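Local coordinates for Mgp-operon protein 3 (Mycoplasma pneumoniae, PDB 6RJ1), which probably serves, as the surface protein P40/P90, in attaching the bacterium to host cells together with the adhesin P1, at residues 452-457 against 475-480; 133-138 against 487-492; 539-544 against 551-556. All blocks are in the same frame, centred on the assembly; numbering follows the deposited sequence.

The three contacts form a chain of neighbours, with contact 1 in the middle. Contacts 1 and 2 have centres about 9 Å apart and share a sheet, in which strands 477-482 and 487-492 are adjacent. Their joint is polar: Tyr478 O lies 2.7 Å from Thr491 N, and the indole Trp479 NE1 lies 2.9 Å from Ala135 O, tying contact 1 to the far strand of contact 2. Contact 3 belongs to another sheet, its centre about 11 Å from that of contact 1. There a weak hydrogen bond of 3.2 Å joins Gln457 NE2 to Ile540 O. Contacts 2 and 3 do not touch, their nearest atoms being about 10 Å apart.

Contact 1 (452-457 against 475-480); sequences HTSTAQ and SLWYWV
Ser454 OG is held by two groups: it accepts a hydrogen bond from Trp477 NE1 at 2.8 Å and is also hydrogen-bonded to the carbonyl oxygen of Tyr451, three residues back in helix 446-454. Because that carbonyl can only accept, the hydroxyl must give its proton to it, while its oxygen serves as acceptor for the indole N-H. The indole bond is weak by its angle, 127° at the hydrogen, and the oxygen stands oblique to the Trp477 ring instead of straight ahead of its N-H. The serine torsion explains the placing of the oxygen: with chi1 at 67°, OG sits between the backbone N and the carbonyl carbon, turned so that it meets the indole N-H. Trp479 also borders the hydroxyl. It turns its six-membered ring edge to the oxygen, with CZ3 at 3.5 Å from Ser454 OG and the oxygen close to the ring plane. The same CZ3 atom meets Thr455 CG2 at 3.6 Å, the methyl approaching obliquely, while the threonine hydroxyl OG1 is hydrogen-bonded to Ser113 OG. Ser454 and Ser475 meet more loosely, CB to CB 4.3 Å. The contact thus sets the C-terminal part of helix 446-454 and the residues that follow it against strand 477-482, which belongs to the MgpC adhesin region of the protein. The serine hydroxyl is buried beside two indoles, and its bonds to Tyr451 O and Trp477 NE1 use both its proton and its oxygen, the latter only weakly.

Contact 2 (133-138 against 487-492); sequences KLALPY and SGKATW
The Trp492 side chain has CG anti to its carbonyl carbon (chi1 -69°), which swings the indole back to Pro137 and Tyr138, beside the parallel pairing of strands 125-135 and 487-492 in a mixed beta sheet. The axes of the short strands 133-135 and 487-489 approach to 4.5 Å, with 23° between their directions. The pairing rests on the bond from Gly488 N to Lys133 O at 3.0 Å and on the register of Lys133 with Ser487 and Leu134 with Gly488; Ala135 N to Gly488 O and Ala490 N to Ala135 O add only weak bonds. Farther along, side chains carry the contact. Pro137 CB sits over one face of the indole, 3.8 Å from the centroid of the five-membered ring of Trp492, a CH-pi contact, and the same carbon packs 3.9 Å from Ala490 CB. The Trp492 N-H is then spent on the next residue: NE1 reaches Tyr138 O at 2.8 Å in a nearly straight bond (165°), the oxygen near the ring plane but the nitrogen well above the carbonyl plane. Trp477 meets this indole with the planes about perpendicular. Lys489 is extended beyond CG and runs alongside Tyr138, pointing the same way, which leaves Lys489 NZ 3.7 Å from Tyr138 CD1.

Contact 3 (539-544 against 551-556); sequences LIAGLD and VFAAFK
Leu539 and Phe555 face each other as a hydrogen-bonded antiparallel pair, and their two backbone bonds are short: Leu539 N to Phe555 O at 2.8 Å, almost straight at 178°, and Phe555 N to Leu539 O at 2.9 Å. At the turn side of these segments, Asp544 with Val551 is also doubly bonded, Val551 N reaching Asp544 O at 2.7 Å. Between them the pairing loosens into a classic beta bulge, in which Ala541 and Gly542 both face Ala553. Ala553 O takes the bond of Ala541 N at 2.8 Å and a weak one of 3.3 Å from Gly542 N. Gly542 has phi 146°, a backbone shape where a CB would press on the preceding carbonyl oxygen. On the face of Ile540 and Leu543, Ile540 CD1 lies 3.7 Å from Ala554 CB, and Leu543 CB and Phe552 CB meet at 4.2 Å. The burial eases at Asp544, the partly exposed member, whose OD2 is bonded to the backbone N of Ala784. Strand 693-699 continues the sheet beyond 549-563 through backbone bonds to Phe552 and Ala554, while a backbone hydrogen bond joins Ala541 to Leu782 of strand 779-786, and strand 799-805 packs on Ala541, Val551, Ala553 and Phe555.

Contact 1 (452-457 against 475-480)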
# COMPACT_ATOMS: atom_id res chain seq x y z
N HIS A 452 8.34 8.80 -9.42
CA HIS A 452 8.55 7.64 -10.29
C HIS A 452 7.67 6.45 -9.92
O HIS A 452 7.09 5.83 -10.80
CB HIS A 452 10.03 7.26 -10.32
CG HIS A 452 10.38 6.31 -11.43
ND1 HIS A 452 10.51 4.96 -11.19
CD2 HIS A 452 10.60 6.55 -12.74
CE1 HIS A 452 10.83 4.42 -12.36
NE2 HIS A 452 10.89 5.35 -13.32
N THR A 453 7.55 6.14 -8.61
CA THR A 453 6.70 5.03 -8.15
C THR A 453 5.20 5.37 -8.22
O THR A 453 4.39 4.47 -8.40
CB THR A 453 7.13 4.52 -6.76
OG1 THR A 453 7.15 5.59 -5.82
CG2 THR A 453 8.47 3.80 -6.77
N SER A 454 4.81 6.66 -8.07
CA SER A 454 3.39 7.07 -8.10
C SER A 454 2.72 6.94 -9.49
O SER A 454 1.49 6.89 -9.57
CB SER A 454 3.21 8.48 -7.56
OG SER A 454 3.82 9.46 -8.39
N THR A 455 3.53 6.88 -10.56
CA THR A 455 3.03 6.74 -11.93
C THR A 455 3.14 5.27 -12.30
O THR A 455 3.98 4.89 -13.13
CB THR A 455 3.77 7.72 -12.85
OG1 THR A 455 5.15 7.37 -12.93
CG2 THR A 455 3.63 9.17 -12.40
N ALA A 456 2.30 4.42 -11.65
CA ALA A 456 2.36 2.97 -11.78
C ALA A 456 1.12 2.28 -12.40
O ALA A 456 1.29 1.32 -13.16
CB ALA A 456 2.66 2.35 -10.42
N GLN A 457 -0.10 2.72 -12.04
CA GLN A 457 -1.33 2.06 -12.52
C GLN A 457 -2.35 3.06 -13.05
O GLN A 457 -2.53 4.11 -12.44
CB GLN A 457 -1.97 1.25 -11.37
CG GLN A 457 -1.05 0.28 -10.65
CD GLN A 457 -1.78 -0.46 -9.57
OE1 GLN A 457 -2.56 -1.37 -9.84
NE2 GLN A 457 -1.54 -0.07 -8.32
N SER A 475 2.44 5.87 -1.83
CA SER A 475 2.23 7.00 -2.72
C SER A 475 1.42 8.08 -2.00
O SER A 475 0.43 7.77 -1.34
CB SER A 475 1.57 6.56 -4.02
OG SER A 475 0.29 5.98 -3.82
N LEU A 476 1.86 9.33 -2.11
CA LEU A 476 1.27 10.49 -1.46
C LEU A 476 0.27 11.25 -2.32
O LEU A 476 -0.43 12.14 -1.82
CB LEU A 476 2.40 11.42 -0.96
CG LEU A 476 3.00 11.13 0.42
CD1 LEU A 476 3.81 9.82 0.45
CD2 LEU A 476 3.90 12.25 0.85
N TRP A 477 0.18 10.90 -3.60
CA TRP A 477 -0.72 11.57 -4.54
C TRP A 477 -1.24 10.65 -5.65
O TRP A 477 -0.76 9.52 -5.79
CB TRP A 477 -0.04 12.82 -5.13
CG TRP A 477 1.30 12.53 -5.75
CD1 TRP A 477 1.53 11.95 -6.97
CD2 TRP A 477 2.58 12.77 -5.17
NE1 TRP A 477 2.88 11.84 -7.19
CE2 TRP A 477 3.55 12.33 -6.09
CE3 TRP A 477 3.02 13.34 -3.96
CZ2 TRP A 477 4.93 12.43 -5.85
CZ3 TRP A 477 4.38 13.43 -3.71
CH2 TRP A 477 5.32 12.97 -4.64
N TYR A 478 -2.22 11.13 -6.42
CA TYR A 478 -2.84 10.39 -7.53
C TYR A 478 -3.34 11.36 -8.59
O TYR A 478 -3.57 12.52 -8.29
CB TYR A 478 -3.98 9.49 -7.02
CG TYR A 478 -5.14 10.26 -6.41
CD1 TYR A 478 -5.08 10.73 -5.09
CD2 TYR A 478 -6.30 10.51 -7.13
CE1 TYR A 478 -6.13 11.43 -4.53
CE2 TYR A 478 -7.37 11.21 -6.58
CZ TYR A 478 -7.28 11.66 -5.27
OH TYR A 478 -8.33 12.35 -4.71
N TRP A 479 -3.52 10.88 -9.81
CA TRP A 479 -3.98 11.73 -10.91
C TRP A 479 -5.39 11.46 -11.35
O TRP A 479 -5.84 10.32 -11.33
CB TRP A 479 -3.05 11.59 -12.12
CG TRP A 479 -1.81 12.41 -12.01
CD1 TRP A 479 -1.63 13.69 -12.44
CD2 TRP A 479 -0.56 12.00 -11.43
NE1 TRP A 479 -0.36 14.11 -12.16
CE2 TRP A 479 0.33 13.09 -11.56
CE3 TRP A 479 -0.11 10.83 -10.81
CZ2 TRP A 479 1.65 13.04 -11.09
CZ3 TRP A 479 1.20 10.77 -10.35
CH2 TRP A 479 2.06 11.87 -10.49
N VAL A 480 -6.09 12.52 -11.75
CA VAL A 480 -7.40 12.54 -12.40
C VAL A 480 -7.19 13.60 -13.50
O VAL A 480 -7.14 14.81 -13.22
CB VAL A 480 -8.62 12.86 -11.49
CG1 VAL A 480 -9.90 12.95 -12.33
CG2 VAL A 480 -8.79 11.82 -10.39

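Contact 2 (133-138 against 487-492)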
# COMPACT_ATOMS: atom_id res chain seq x y z
N LYS A 133 0.69 14.91 -19.89
CA LYS A 133 1.76 14.99 -18.90
C LYS A 133 1.19 14.85 -17.49
O LYS A 133 0.14 15.41 -17.17
CB LYS A 133 2.49 16.32 -19.05
CG LYS A 133 3.92 16.34 -18.55
CD LYS A 133 4.52 17.65 -18.95
CE LYS A 133 5.95 17.81 -18.54
NZ LYS A 133 6.06 18.36 -17.17
N LEU A 134 1.89 14.10 -16.64
CA LEU A 134 1.47 13.90 -15.26
C LEU A 134 2.28 14.85 -14.40
O LEU A 134 3.37 14.51 -13.95
CB LEU A 134 1.62 12.43 -14.83
CG LEU A 134 0.85 11.39 -15.63
CD1 LEU A 134 1.18 10.00 -15.15
CD2 LEU A 134 -0.67 11.64 -15.59
N ALA A 135 1.77 16.07 -14.27
CA ALA A 135 2.42 17.12 -13.51
C ALA A 135 2.42 16.86 -12.00
O ALA A 135 1.47 16.27 -11.47
CB ALA A 135 1.75 18.45 -13.81
N LEU A 136 3.49 17.31 -11.33
CA LEU A 136 3.69 17.23 -9.89
C LEU A 136 2.48 17.86 -9.15
O LEU A 136 1.91 18.84 -9.66
CB LEU A 136 4.94 18.07 -9.53
CG LEU A 136 6.29 17.39 -9.22
CD1 LEU A 136 6.18 15.95 -8.84
CD2 LEU A 136 7.29 17.67 -10.29
N PRO A 137 2.09 17.37 -7.94
CA PRO A 137 0.98 18.02 -7.22
C PRO A 137 1.36 19.44 -6.81
O PRO A 137 2.55 19.78 -6.83
CB PRO A 137 0.77 17.11 -6.00
CG PRO A 137 2.07 16.44 -5.80
CD PRO A 137 2.65 16.24 -7.16
N TYR A 138 0.37 20.29 -6.47
CA TYR A 138 0.68 21.66 -6.09
C TYR A 138 0.84 21.84 -4.57
O TYR A 138 0.02 21.37 -3.79
CB TYR A 138 -0.32 22.66 -6.68
CG TYR A 138 0.02 24.11 -6.38
CD1 TYR A 138 0.85 24.84 -7.23
CD2 TYR A 138 -0.49 24.75 -5.26
CE1 TYR A 138 1.17 26.17 -6.95
CE2 TYR A 138 -0.15 26.06 -4.95
CZ TYR A 138 0.67 26.78 -5.81
OH TYR A 138 0.98 28.08 -5.52
N SER A 487 -1.66 18.44 -19.91
CA SER A 487 -1.05 18.03 -18.65
C SER A 487 -2.09 18.09 -17.52
O SER A 487 -3.19 18.61 -17.72
CB SER A 487 0.17 18.90 -18.33
OG SER A 487 0.01 19.74 -17.20
N GLY A 488 -1.73 17.57 -16.36
CA GLY A 488 -2.58 17.57 -15.19
C GLY A 488 -1.81 17.32 -13.92
O GLY A 488 -1.01 16.39 -13.86
N LYS A 489 -2.03 18.17 -12.90
CA LYS A 489 -1.39 18.07 -11.58
C LYS A 489 -2.06 16.95 -10.80
O LYS A 489 -3.24 16.64 -11.04
CB LYS A 489 -1.53 19.38 -10.79
CG LYS A 489 -0.70 20.54 -11.32
CD LYS A 489 -1.15 21.85 -10.70
CE LYS A 489 -0.39 23.00 -11.28
NZ LYS A 489 -0.67 24.27 -10.56
N ALA A 490 -1.30 16.33 -9.88
CA ALA A 490 -1.81 15.27 -9.03
C ALA A 490 -2.61 15.85 -7.87
O ALA A 490 -2.45 17.02 -7.50
CB ALA A 490 -0.65 14.45 -8.49
N THR A 491 -3.48 15.01 -7.29
CA THR A 491 -4.29 15.33 -6.11
C THR A 491 -3.59 14.66 -4.93
O THR A 491 -3.22 13.49 -5.02
CB THR A 491 -5.72 14.78 -6.25
OG1 THR A 491 -6.24 15.13 -7.53
CG2 THR A 491 -6.66 15.26 -5.14
N TRP A 492 -3.42 15.40 -3.82
CA TRP A 492 -2.80 14.88 -2.60
C TRP A 492 -3.74 13.91 -1.90
O TRP A 492 -4.93 14.21 -1.78
CB TRP A 492 -2.48 16.03 -1.64
CG TRP A 492 -1.40 16.94 -2.11
CD1 TRP A 492 -1.55 18.15 -2.72
CD2 TRP A 492 0.01 16.73 -1.98
NE1 TRP A 492 -0.32 18.70 -2.98
CE2 TRP A 492 0.66 17.85 -2.54
CE3 TRP A 492 0.79 15.70 -1.42
CZ2 TRP A 492 2.05 17.98 -2.57
CZ3 TRP A 492 2.17 15.82 -1.47
CH2 TRP A 492 2.79 16.95 -2.03

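Contact 3 (539-544 against 551-556)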
# COMPACT_ATOMS: atom_id res chain seq x y z
N LEU A 539 -0.62 2.16 -0.06
CA LEU A 539 0.06 1.09 -0.83
C LEU A 539 -1.05 0.45 -1.69
O LEU A 539 -1.76 -0.45 -1.26
CB LEU A 539 0.75 0.08 0.10
CG LEU A 539 1.89 0.66 0.93
CD1 LEU A 539 1.69 0.40 2.40
CD2 LEU A 539 3.24 0.16 0.44
N ILE A 540 -1.25 1.05 -2.87
CA ILE A 540 -2.33 0.79 -3.84
C ILE A 540 -2.30 -0.62 -4.42
O ILE A 540 -1.41 -0.94 -5.19
CB ILE A 540 -2.34 1.89 -4.96
CG1 ILE A 540 -2.30 3.33 -4.36
CG2 ILE A 540 -3.49 1.72 -5.97
CD1 ILE A 540 -3.57 3.86 -3.67
N ALA A 541 -3.32 -1.43 -4.10
CA ALA A 541 -3.48 -2.79 -4.63
C ALA A 541 -3.95 -2.76 -6.09
O ALA A 541 -3.73 -3.72 -6.84
CB ALA A 541 -4.46 -3.57 -3.78
N GLY A 542 -4.58 -1.65 -6.49
CA GLY A 542 -5.05 -1.45 -7.84
C GLY A 542 -6.33 -0.66 -7.97
O GLY A 542 -6.94 -0.27 -6.97
N LEU A 543 -6.74 -0.44 -9.22
CA LEU A 543 -7.95 0.26 -9.62
C LEU A 543 -8.55 -0.31 -10.91
O LEU A 543 -7.82 -0.80 -11.78
CB LEU A 543 -7.83 1.81 -9.71
CG LEU A 543 -6.55 2.58 -10.23
CD1 LEU A 543 -5.75 1.85 -11.31
CD2 LEU A 543 -6.93 3.94 -10.76
N ASP A 544 -9.88 -0.26 -11.02
CA ASP A 544 -10.59 -0.74 -12.19
C ASP A 544 -11.91 0.02 -12.38
O ASP A 544 -12.40 0.64 -11.44
CB ASP A 544 -10.83 -2.26 -12.12
CG ASP A 544 -11.07 -2.95 -13.46
OD1 ASP A 544 -10.87 -2.29 -14.52
OD2 ASP A 544 -11.45 -4.14 -13.46
N VAL A 551 -13.42 1.67 -9.11
CA VAL A 551 -13.27 0.85 -7.92
C VAL A 551 -11.77 0.78 -7.61
O VAL A 551 -10.95 0.66 -8.52
CB VAL A 551 -13.94 -0.52 -8.14
CG1 VAL A 551 -13.49 -1.53 -7.10
CG2 VAL A 551 -15.46 -0.40 -8.12
N PHE A 552 -11.40 0.92 -6.33
CA PHE A 552 -10.01 0.86 -5.89
C PHE A 552 -9.89 0.15 -4.54
O PHE A 552 -10.88 0.00 -3.80
CB PHE A 552 -9.38 2.27 -5.84
CG PHE A 552 -9.69 3.04 -4.58
CD1 PHE A 552 -10.91 3.69 -4.43
CD2 PHE A 552 -8.79 3.07 -3.52
CE1 PHE A 552 -11.22 4.37 -3.24
CE2 PHE A 552 -9.10 3.74 -2.33
CZ PHE A 552 -10.31 4.38 -2.20
N ALA A 553 -8.66 -0.27 -4.22
CA ALA A 553 -8.28 -0.92 -2.97
C ALA A 553 -6.82 -0.65 -2.73
O ALA A 553 -6.01 -0.62 -3.68
CB ALA A 553 -8.53 -2.42 -3.02
N ALA A 554 -6.48 -0.41 -1.47
CA ALA A 554 -5.12 -0.08 -1.05
C ALA A 554 -4.95 -0.40 0.43
O ALA A 554 -5.93 -0.49 1.16
CB ALA A 554 -4.87 1.41 -1.27
N PHE A 555 -3.70 -0.54 0.86
CA PHE A 555 -3.42 -0.69 2.28
C PHE A 555 -3.04 0.69 2.74
O PHE A 555 -2.35 1.42 2.02
CB PHE A 555 -2.26 -1.66 2.53
CG PHE A 555 -2.72 -3.06 2.84
CD1 PHE A 555 -3.21 -3.39 4.10
CD2 PHE A 555 -2.67 -4.05 1.86
CE1 PHE A 555 -3.66 -4.68 4.38
CE2 PHE A 555 -3.12 -5.34 2.14
CZ PHE A 555 -3.61 -5.64 3.39
N LYS A 556 -3.53 1.09 3.91
CA LYS A 556 -3.19 2.37 4.50
C LYS A 556 -1.74 2.24 4.95
O LYS A 556 -1.40 1.31 5.69
CB LYS A 556 -4.12 2.65 5.71
CG LYS A 556 -3.81 3.93 6.47
CD LYS A 556 -4.24 3.83 7.94
CE LYS A 556 -3.10 3.44 8.86
NZ LYS A 556 -2.21 4.60 9.16